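Local coordinates for protein ribonucleoside-diphosphate reductase subunit beta (PDB 6ZJK) that forms the diiron R2 subunit of a ribonucleotide reductase and probably supplies the radical used to reduce ribonucleoside diphosphates to deoxyribonucleotides, at residues E80-F85 with L148-N153. Sequence-based numbering, arbitrary orientation.
Sequences EDIKQF and LDTVTN
D81 meets V151 through its CB alone, 4.1 Å from V151 CG1, while its carboxylate turns to the start of helix 225-255, where OD2 is hydrogen-bonded to T227 OG1 and OD1 accepts from the backbone N of A226. The next residue, I82, has its CA 4.5 Å from V151 CA, a close backbone approach. Its extended chain, chi2 175°, carries CD1 past V151 to within 3.6 Å of T150 CG2; the T150 hydroxyl is engaged within its own helix with Y146 O. On the backbone of I82, the carbonyl O receives a hydrogen from a water, 2.7 Å away, and the same water donates to V151 O at 2.8 Å. In F85, CG lies anti to the backbone N (chi1 -169°), which sends the ring across to the last turn of helix 124-151. V151 CG2 lies over one ring face in a CH-pi contact, 4.0 Å from the centroid and 20° off the normal. Farther round the ring, F85 CE2 touches T152 CB at 3.7 Å, just where the chain leaves the helix. Helix 79-84 thus packs on the C-terminal end of helix 124-151, far from the iron site, and with no direct hydrogen bond between the segments their cohesion rests on apolar packing and one water joining two carbonyls that could not bond to each other.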
loop_
_atom_site.group_PDB
_atom_site.type_symbol
_atom_site.label_atom_id
_atom_site.label_comp_id
_atom_site.label_asym_id
_atom_site.label_seq_id
_atom_site.Cartn_x
_atom_site.Cartn_y
_atom_site.Cartn_z
ATOM N N GLU A 80 -11.690 29.342 0.053
ATOM C CA GLU A 80 -13.049 29.774 -0.275
ATOM C C GLU A 80 -14.091 28.963 0.485
ATOM O O GLU A 80 -15.119 29.507 0.906
ATOM C CB GLU A 80 -13.300 29.670 -1.786
ATOM C CG GLU A 80 -12.615 30.746 -2.618
ATOM C CD GLU A 80 -12.941 32.149 -2.125
ATOM O OE1 GLU A 80 -14.145 32.500 -2.076
ATOM O OE2 GLU A 80 -12.001 32.898 -1.776
ATOM N N ASP A 81 -13.825 27.674 0.710
ATOM C CA ASP A 81 -14.766 26.843 1.452
ATOM C C ASP A 81 -14.824 27.216 2.935
ATOM O O ASP A 81 -15.875 27.051 3.570
ATOM C CB ASP A 81 -14.395 25.365 1.315
ATOM C CG ASP A 81 -14.519 24.851 -0.136
ATOM O OD1 ASP A 81 -14.439 25.669 -1.087
ATOM O OD2 ASP A 81 -14.766 23.632 -0.316
ATOM N N ILE A 82 -13.731 27.739 3.501
ATOM C CA ILE A 82 -13.774 28.192 4.894
ATOM C C ILE A 82 -14.822 29.285 5.068
ATOM O O ILE A 82 -15.615 29.262 6.016
ATOM C CB ILE A 82 -12.381 28.676 5.333
ATOM C CG1 ILE A 82 -11.367 27.519 5.263
ATOM C CG2 ILE A 82 -12.460 29.238 6.722
ATOM C CD1 ILE A 82 -9.938 27.924 5.568
ATOM N N LYS A 83 -14.884 30.219 4.120
ATOM C CA LYS A 83 -15.853 31.292 4.323
ATOM C C LYS A 83 -17.277 30.805 4.068
ATOM O O LYS A 83 -18.206 31.176 4.793
ATOM C CB LYS A 83 -15.539 32.454 3.377
ATOM C CG LYS A 83 -14.050 32.726 3.101
ATOM C CD LYS A 83 -13.825 34.227 2.877
ATOM C CE LYS A 83 -12.851 34.530 1.741
ATOM N NZ LYS A 83 -12.382 35.942 1.694
ATOM N N GLN A 84 -17.502 29.819 3.197
ATOM C CA GLN A 84 -18.855 29.417 2.815
ATOM C C GLN A 84 -19.481 28.407 3.771
ATOM O O GLN A 84 -20.714 28.317 3.839
ATOM C CB GLN A 84 -18.831 28.821 1.412
ATOM C CG GLN A 84 -18.186 29.736 0.408
ATOM C CD GLN A 84 -18.277 29.209 -0.998
ATOM O OE1 GLN A 84 -17.646 28.205 -1.345
ATOM N NE2 GLN A 84 -19.048 29.900 -1.832
ATOM N N PHE A 85 -18.668 27.603 4.462
ATOM C CA PHE A 85 -19.214 26.575 5.348
ATOM C C PHE A 85 -20.230 27.084 6.381
ATOM O O PHE A 85 -21.210 26.363 6.636
ATOM C CB PHE A 85 -18.062 25.846 6.056
ATOM C CG PHE A 85 -18.490 24.605 6.786
ATOM C CD1 PHE A 85 -18.718 23.426 6.101
ATOM C CD2 PHE A 85 -18.666 24.621 8.158
ATOM C CE1 PHE A 85 -19.120 22.285 6.766
ATOM C CE2 PHE A 85 -19.057 23.479 8.835
ATOM C CZ PHE A 85 -19.278 22.311 8.140
ATOM N N LEU A 148 -12.248 18.485 6.975
ATOM C CA LEU A 148 -12.992 18.768 8.194
ATOM C C LEU A 148 -12.195 19.624 9.164
ATOM O O LEU A 148 -12.774 20.460 9.878
ATOM C CB LEU A 148 -13.447 17.464 8.851
ATOM C CG LEU A 148 -14.451 16.617 8.067
ATOM C CD1 LEU A 148 -14.773 15.414 8.925
ATOM C CD2 LEU A 148 -15.766 17.419 7.687
ATOM N N ASP A 149 -10.871 19.398 9.241
ATOM C CA ASP A 149 -10.034 20.177 10.138
ATOM C C ASP A 149 -9.853 21.597 9.628
ATOM O O ASP A 149 -9.570 22.501 10.423
ATOM C CB ASP A 149 -8.665 19.499 10.314
ATOM C CG ASP A 149 -7.874 20.073 11.483
ATOM O OD1 ASP A 149 -8.393 20.071 12.630
ATOM O OD2 ASP A 149 -6.732 20.522 11.262
ATOM N N THR A 150 -10.029 21.821 8.324
ATOM C CA THR A 150 -9.791 23.156 7.793
ATOM C C THR A 150 -11.046 24.019 7.751
ATOM O O THR A 150 -10.980 25.197 8.125
ATOM C CB THR A 150 -9.162 23.066 6.404
ATOM O OG1 THR A 150 -7.930 22.363 6.519
ATOM C CG2 THR A 150 -8.872 24.458 5.879
ATOM N N VAL A 151 -12.209 23.457 7.383
ATOM C CA VAL A 151 -13.386 24.306 7.212
ATOM C C VAL A 151 -14.197 24.490 8.487
ATOM O O VAL A 151 -15.075 25.358 8.517
ATOM C CB VAL A 151 -14.342 23.780 6.115
ATOM C CG1 VAL A 151 -13.579 23.477 4.822
ATOM C CG2 VAL A 151 -15.096 22.542 6.589
ATOM N N THR A 152 -13.913 23.751 9.557
ATOM C CA THR A 152 -14.676 23.919 10.791
ATOM C C THR A 152 -13.769 23.659 11.993
ATOM O O THR A 152 -12.586 23.339 11.851
ATOM C CB THR A 152 -15.939 23.032 10.768
ATOM O OG1 THR A 152 -16.840 23.430 11.822
ATOM C CG2 THR A 152 -15.581 21.551 10.891
ATOM N N ASN A 153 -14.312 23.851 13.192
ATOM C CA ASN A 153 -13.516 23.800 14.416
ATOM C C ASN A 153 -13.471 22.381 14.971
ATOM O O ASN A 153 -14.208 21.498 14.513
ATOM C CB ASN A 153 -14.092 24.794 15.426
ATOM C CG ASN A 153 -15.497 24.464 15.810
ATOM O OD1 ASN A 153 -15.743 23.457 16.478
ATOM N ND2 ASN A 153 -16.447 25.256 15.319
HETATM O O HOH W 1 -15.416 28.142 8.488
#